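Local coordinates for protein putative secreted endoglycosylceramidase (Rhodococcus hoagii, PDB 6JYZ) that probably hydrolyses O-glycosyl bonds as a glycoside hydrolase of family 5, acting as an endogalactosylceramidase on galactose-based glycolipids, at residues D445-A450 against E470-T475; S429-A434 against I464-G469. One frame throughout, in Å; residues are numbered along the deposited sequence.

Interaction 1 of 2, residues D445-A450 against E470-T475; sequences DTVNVA and EYSVTT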
loop_
_atom_site.group_PDB
_atom_site.type_symbol
_atom_site.label_atom_id
_atom_site.label_comp_id
_atom_site.label_asym_id
_atom_site.label_seq_id
_atom_site.Cartn_x
_atom_site.Cartn_y
_atom_site.Cartn_z
ATOM N N ASP A 445 6.672 -20.879 -24.503
ATOM C CA ASP A 445 6.522 -20.654 -25.933
ATOM C C ASP A 445 6.528 -19.160 -26.140
ATOM O O ASP A 445 5.685 -18.428 -25.596
ATOM C CB ASP A 445 5.158 -21.117 -26.514
ATOM C CG ASP A 445 4.993 -20.970 -28.039
ATOM O OD1 ASP A 445 5.968 -20.570 -28.726
ATOM O OD2 ASP A 445 3.906 -21.283 -28.572
ATOM N N THR A 446 7.541 -18.638 -26.818
ATOM C CA THR A 446 7.728 -17.240 -27.014
ATOM C C THR A 446 7.514 -16.786 -28.455
ATOM O O THR A 446 8.516 -16.777 -29.255
ATOM C CB THR A 446 9.144 -16.823 -26.674
ATOM O OG1 THR A 446 10.093 -17.684 -27.367
ATOM C CG2 THR A 446 9.435 -17.007 -25.210
ATOM N N VAL A 447 6.358 -16.279 -28.794
ATOM C CA VAL A 447 6.010 -15.979 -30.170
ATOM C C VAL A 447 6.361 -14.553 -30.456
ATOM O O VAL A 447 5.790 -13.617 -29.847
ATOM C CB VAL A 447 4.514 -16.242 -30.416
ATOM C CG1 VAL A 447 4.127 -15.844 -31.821
ATOM C CG2 VAL A 447 4.198 -17.682 -30.095
ATOM N N ASN A 448 7.275 -14.319 -31.404
ATOM C CA ASN A 448 7.701 -12.989 -31.843
ATOM C C ASN A 448 8.418 -12.217 -30.765
ATOM O O ASN A 448 8.204 -11.013 -30.557
ATOM C CB ASN A 448 6.595 -12.104 -32.444
ATOM C CG ASN A 448 5.794 -12.797 -33.502
ATOM O OD1 ASN A 448 6.356 -13.598 -34.298
ATOM N ND2 ASN A 448 4.508 -12.550 -33.630
ATOM N N VAL A 449 9.272 -12.899 -30.036
ATOM C CA VAL A 449 10.150 -12.301 -29.052
ATOM C C VAL A 449 11.591 -12.619 -29.467
ATOM O O VAL A 449 11.953 -13.811 -29.477
ATOM C CB VAL A 449 9.829 -12.790 -27.639
ATOM C CG1 VAL A 449 10.701 -12.005 -26.636
ATOM C CG2 VAL A 449 8.328 -12.608 -27.346
ATOM N N ALA A 450 12.372 -11.568 -29.749
ATOM C CA ALA A 450 13.779 -11.741 -30.131
ATOM C C ALA A 450 14.657 -11.703 -28.908
ATOM O O ALA A 450 14.387 -11.062 -27.911
ATOM C CB ALA A 450 14.155 -10.620 -31.052
ATOM N N GLU A 470 2.887 -7.803 -32.456
ATOM C CA GLU A 470 2.179 -8.773 -31.644
ATOM C C GLU A 470 3.180 -9.730 -31.033
ATOM O O GLU A 470 4.086 -10.235 -31.759
ATOM C CB GLU A 470 1.200 -9.588 -32.477
ATOM C CG GLU A 470 -0.037 -8.822 -32.925
ATOM C CD GLU A 470 -1.137 -9.729 -33.498
ATOM O OE1 GLU A 470 -0.863 -10.907 -33.783
ATOM O OE2 GLU A 470 -2.243 -9.215 -33.665
ATOM N N TYR A 471 2.989 -10.176 -29.820
ATOM C CA TYR A 471 3.823 -11.157 -29.180
ATOM C C TYR A 471 3.089 -11.923 -28.104
ATOM O O TYR A 471 2.043 -11.427 -27.622
ATOM C CB TYR A 471 5.084 -10.530 -28.578
ATOM C CG TYR A 471 4.752 -9.560 -27.445
ATOM C CD1 TYR A 471 4.632 -10.022 -26.120
ATOM C CD2 TYR A 471 4.479 -8.238 -27.715
ATOM C CE1 TYR A 471 4.192 -9.144 -25.119
ATOM C CE2 TYR A 471 4.080 -7.340 -26.710
ATOM C CZ TYR A 471 3.918 -7.836 -25.443
ATOM O OH TYR A 471 3.541 -6.920 -24.449
ATOM N N SER A 472 3.590 -13.049 -27.701
ATOM C CA SER A 472 3.031 -13.732 -26.554
ATOM C C SER A 472 4.123 -14.526 -25.899
ATOM O O SER A 472 5.103 -14.969 -26.533
ATOM C CB SER A 472 1.829 -14.568 -26.889
ATOM O OG SER A 472 2.254 -15.626 -27.819
ATOM N N VAL A 473 3.993 -14.764 -24.611
ATOM C CA VAL A 473 4.890 -15.594 -23.835
ATOM C C VAL A 473 4.023 -16.486 -22.990
ATOM O O VAL A 473 3.339 -15.985 -22.047
ATOM C CB VAL A 473 5.888 -14.809 -22.945
ATOM C CG1 VAL A 473 6.783 -15.791 -22.235
ATOM C CG2 VAL A 473 6.640 -13.789 -23.752
ATOM N N THR A 474 3.923 -17.782 -23.269
ATOM C CA THR A 474 2.953 -18.644 -22.612
ATOM C C THR A 474 3.664 -19.902 -22.150
ATOM O O THR A 474 4.766 -20.312 -22.557
ATOM C CB THR A 474 1.599 -18.675 -23.376
ATOM O OG1 THR A 474 1.827 -19.225 -24.647
ATOM C CG2 THR A 474 0.909 -17.361 -23.716
ATOM N N THR A 475 3.088 -20.542 -21.156
ATOM C CA THR A 475 3.491 -21.935 -20.912
ATOM C C THR A 475 3.014 -22.912 -21.992
ATOM O O THR A 475 1.925 -22.829 -22.591
ATOM C CB THR A 475 2.983 -22.437 -19.569
ATOM O OG1 THR A 475 1.586 -22.399 -19.678
ATOM C CG2 THR A 475 3.260 -21.398 -18.494
HETATM O O HOH W 1 3.117 -17.902 -26.608
HETATM O O HOH W 2 6.897 -8.896 -31.595
#
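Asp445 N donates to Thr474 O at 2.8 Å and Thr474 N returns the bond to Asp445 O; Val447 and Ser472 form a second such couple, with Val447 N 2.9 Å from Ser472 O. These reciprocal bonds define antiparallel strands, with 444-447 at one edge of its four-stranded sheet within this chain, in what is consistent with the C-terminal beta-sandwich of family 5 endoglycoceramidases. One water ties the strands further: it donates to Asp445 O and hydrogen-bonds to Ser472 OG and Thr474 OG1, both hydroxyls held between backbone N and carbonyl carbon (chi1 63° in each) on the same face of the sheet. Next along the chain, Asn448 has a left-handed backbone conformation; its CG lies anti to the carbonyl carbon (chi1 -50°), from where ND2 reaches Glu470 O at 3.0 Å. Glu470 O lies close to the amide plane, yet ND2 stands 40° above the carbonyl plane of Glu470 rather than on a lone pair. A second water donates to both Asn448 O and Glu470 O, a further link between the two segments.

Packing follows on the inner face, where Val449 CG2 rests 4.0 Å from Tyr471 CB and 4.1 Å from Val473 CG2, and Ile432 of the facing sheet touches Val449 and Tyr471. The Tyr471 hydroxyl is hydrogen-bonded to Pro414 O. On the other face, Val447 CB sits 3.5 Å from Ser472 OG.

Interaction 2 of 2, residues S429-A434 against I464-G469; sequences SGRIEA and IGEAAG. With IPA (isopropyl alcohol), chain C.
Gly465 O is gripped twice by the strand beside it: Ile432 N donates to it at 2.8 Å, and the CA-H of Arg431 adds a weaker contact. Ile432 O is treated likewise, by Gly465 N and the CA-H of Ile464. A further reciprocal couple joins Gly430 and Ala467, where Ala467 N lies 2.9 Å from Gly430 O in an almost straight bond. Gly430 itself takes backbone angles at which a CB would be jammed against the preceding carbonyl. The Glu466 chain, bent at chi2 (67°), lays its carboxylate over this spot, with OE2 3.4 Å from Gly430 CA and OE1 beside Arg431 CA. Glu466 OE1 is 4.7 Å from Arg431 NE, too far for contact, though the opposite charges may still attract weakly. With an alanine here the carboxylate is gone, which would probably uncover the Gly430-Arg431 backbone and leave Arg431 without this nearby negative charge.

The two strands are a strongly twisted antiparallel pair, 146° between their directions, in what is probably one sheet of the C-terminal beta-sandwich. Its inward face carries Ile432, whose CD1 is 4.0 Å from Ala467 CB, with Phe424 and Pro414 around them. On the opposite face Arg431 crosses Ile464: Arg431 CG is 3.5 Å from Ile464 CG2, and the bend at chi3 (-64°) carries the guanidinium past that methyl obliquely. Farther along, Glu433 makes salt bridges to Arg38 through OE2 and to Arg462 through OE1. An isopropyl alcohol, probably from the crystallisation liquor, donates its O2 to Glu433 OE1 at 2.9 Å and is also hydrogen-bonded to Arg411 NE.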
loop_
_atom_site.group_PDB
_atom_site.type_symbol
_atom_site.label_atom_id
_atom_site.label_comp_id
_atom_site.label_asym_id
_atom_site.label_seq_id
_atom_site.Cartn_x
_atom_site.Cartn_y
_atom_site.Cartn_z
ATOM N N SER A 429 6.287 -2.384 -29.098
ATOM C CA SER A 429 7.726 -2.420 -29.376
ATOM C C SER A 429 8.494 -2.107 -28.119
ATOM O O SER A 429 8.228 -1.072 -27.510
ATOM C CB SER A 429 8.138 -1.494 -30.548
ATOM O OG SER A 429 7.498 -1.976 -31.729
ATOM N N GLY A 430 9.411 -2.967 -27.720
ATOM C CA GLY A 430 10.279 -2.671 -26.583
ATOM C C GLY A 430 10.636 -3.952 -25.842
ATOM O O GLY A 430 10.339 -5.067 -26.286
ATOM N N ARG A 431 11.282 -3.780 -24.715
ATOM C CA ARG A 431 11.809 -4.898 -23.953
ATOM C C ARG A 431 10.786 -5.472 -22.975
ATOM O O ARG A 431 10.229 -4.757 -22.113
ATOM C CB ARG A 431 13.035 -4.439 -23.156
ATOM C CG ARG A 431 13.686 -5.540 -22.341
ATOM C CD ARG A 431 14.848 -4.982 -21.520
ATOM N NE ARG A 431 15.852 -4.494 -22.444
ATOM C CZ ARG A 431 17.049 -5.047 -22.593
ATOM N NH1 ARG A 431 17.389 -6.110 -21.886
ATOM N NH2 ARG A 431 17.906 -4.531 -23.453
ATOM N N ILE A 432 10.510 -6.737 -23.098
ATOM C CA ILE A 432 9.694 -7.460 -22.128
ATOM C C ILE A 432 10.540 -7.835 -20.942
ATOM O O ILE A 432 11.669 -8.363 -21.126
ATOM C CB ILE A 432 9.170 -8.751 -22.785
ATOM C CG1 ILE A 432 8.186 -8.402 -23.901
ATOM C CG2 ILE A 432 8.494 -9.652 -21.758
ATOM C CD1 ILE A 432 7.975 -9.534 -24.933
ATOM N N GLU A 433 10.040 -7.674 -19.707
ATOM C CA GLU A 433 10.675 -8.190 -18.526
ATOM C C GLU A 433 9.670 -8.947 -17.700
ATOM O O GLU A 433 8.597 -8.368 -17.376
ATOM C CB GLU A 433 11.235 -7.068 -17.678
ATOM C CG GLU A 433 12.350 -6.340 -18.408
ATOM C CD GLU A 433 12.980 -5.195 -17.609
ATOM O OE1 GLU A 433 13.270 -5.376 -16.399
ATOM O OE2 GLU A 433 13.294 -4.181 -18.237
ATOM N N ALA A 434 9.898 -10.197 -17.373
ATOM C CA ALA A 434 8.913 -11.000 -16.659
ATOM C C ALA A 434 9.565 -11.805 -15.556
ATOM O O ALA A 434 10.780 -12.146 -15.637
ATOM C CB ALA A 434 8.108 -11.851 -17.595
ATOM N N ILE A 464 13.934 -11.752 -20.187
ATOM C CA ILE A 464 13.986 -10.579 -21.026
ATOM C C ILE A 464 13.868 -10.978 -22.457
ATOM O O ILE A 464 14.207 -12.097 -22.856
ATOM C CB ILE A 464 15.267 -9.763 -20.770
ATOM C CG1 ILE A 464 15.458 -9.368 -19.308
ATOM C CG2 ILE A 464 15.370 -8.554 -21.673
ATOM C CD1 ILE A 464 14.683 -8.188 -18.855
ATOM N N GLY A 465 13.336 -10.118 -23.286
ATOM C CA GLY A 465 13.307 -10.305 -24.709
ATOM C C GLY A 465 12.758 -9.084 -25.407
ATOM O O GLY A 465 12.317 -8.146 -24.718
ATOM N N GLU A 466 12.843 -8.976 -26.704
ATOM C CA GLU A 466 12.433 -7.793 -27.433
ATOM C C GLU A 466 11.238 -8.079 -28.318
ATOM O O GLU A 466 11.270 -9.002 -29.141
ATOM C CB GLU A 466 13.569 -7.333 -28.380
ATOM C CG GLU A 466 13.386 -5.901 -28.889
ATOM C CD GLU A 466 13.486 -4.729 -27.904
ATOM O OE1 GLU A 466 13.953 -4.937 -26.768
ATOM O OE2 GLU A 466 13.095 -3.589 -28.286
ATOM N N ALA A 467 10.212 -7.208 -28.234
ATOM C CA ALA A 467 9.018 -7.296 -29.051
ATOM C C ALA A 467 9.043 -6.172 -30.068
ATOM O O ALA A 467 9.595 -5.097 -29.783
ATOM C CB ALA A 467 7.779 -7.178 -28.144
ATOM N N ALA A 468 8.343 -6.380 -31.186
ATOM C CA ALA A 468 8.225 -5.373 -32.235
ATOM C C ALA A 468 6.927 -5.573 -32.985
ATOM O O ALA A 468 6.839 -5.594 -34.203
ATOM C CB ALA A 468 9.443 -5.470 -33.136
ATOM N N GLY A 469 5.820 -5.729 -32.263
ATOM C CA GLY A 469 4.520 -6.025 -32.854
ATOM C C GLY A 469 3.752 -6.971 -31.918
ATOM O O GLY A 469 3.979 -6.955 -30.688
HETATM C C1 IPA C . 9.381 -2.996 -14.065
HETATM C C2 IPA C . 10.744 -3.203 -14.732
HETATM C C3 IPA C . 11.824 -2.312 -14.215
HETATM O O2 IPA C . 11.214 -4.532 -14.477
#

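Leaving strand 423-428, which belongs to the sheet of interaction 1, the chain turns a corner at Ser429-Gly430 as it enters 429-434, the first half of interaction 2. It moves to the other sheet for strand 444-447, and by Ala450 is back beside the first, where 464-469 closes a loop of 29 intervening residues. The corner at Ala468-Gly469 leads into 470-475, which closes interaction 1 over 19 residues. The two loops therefore cross rather than nest. Their centres lie 9 Å apart, and they meet directly: Ala450 N probably hydrogen-bonds to Glu466 O, Val449 CG1 packs on Gly465, and the Tyr471 ring meets Ile432 CD1. The two sheets are thus tied together near the C terminus.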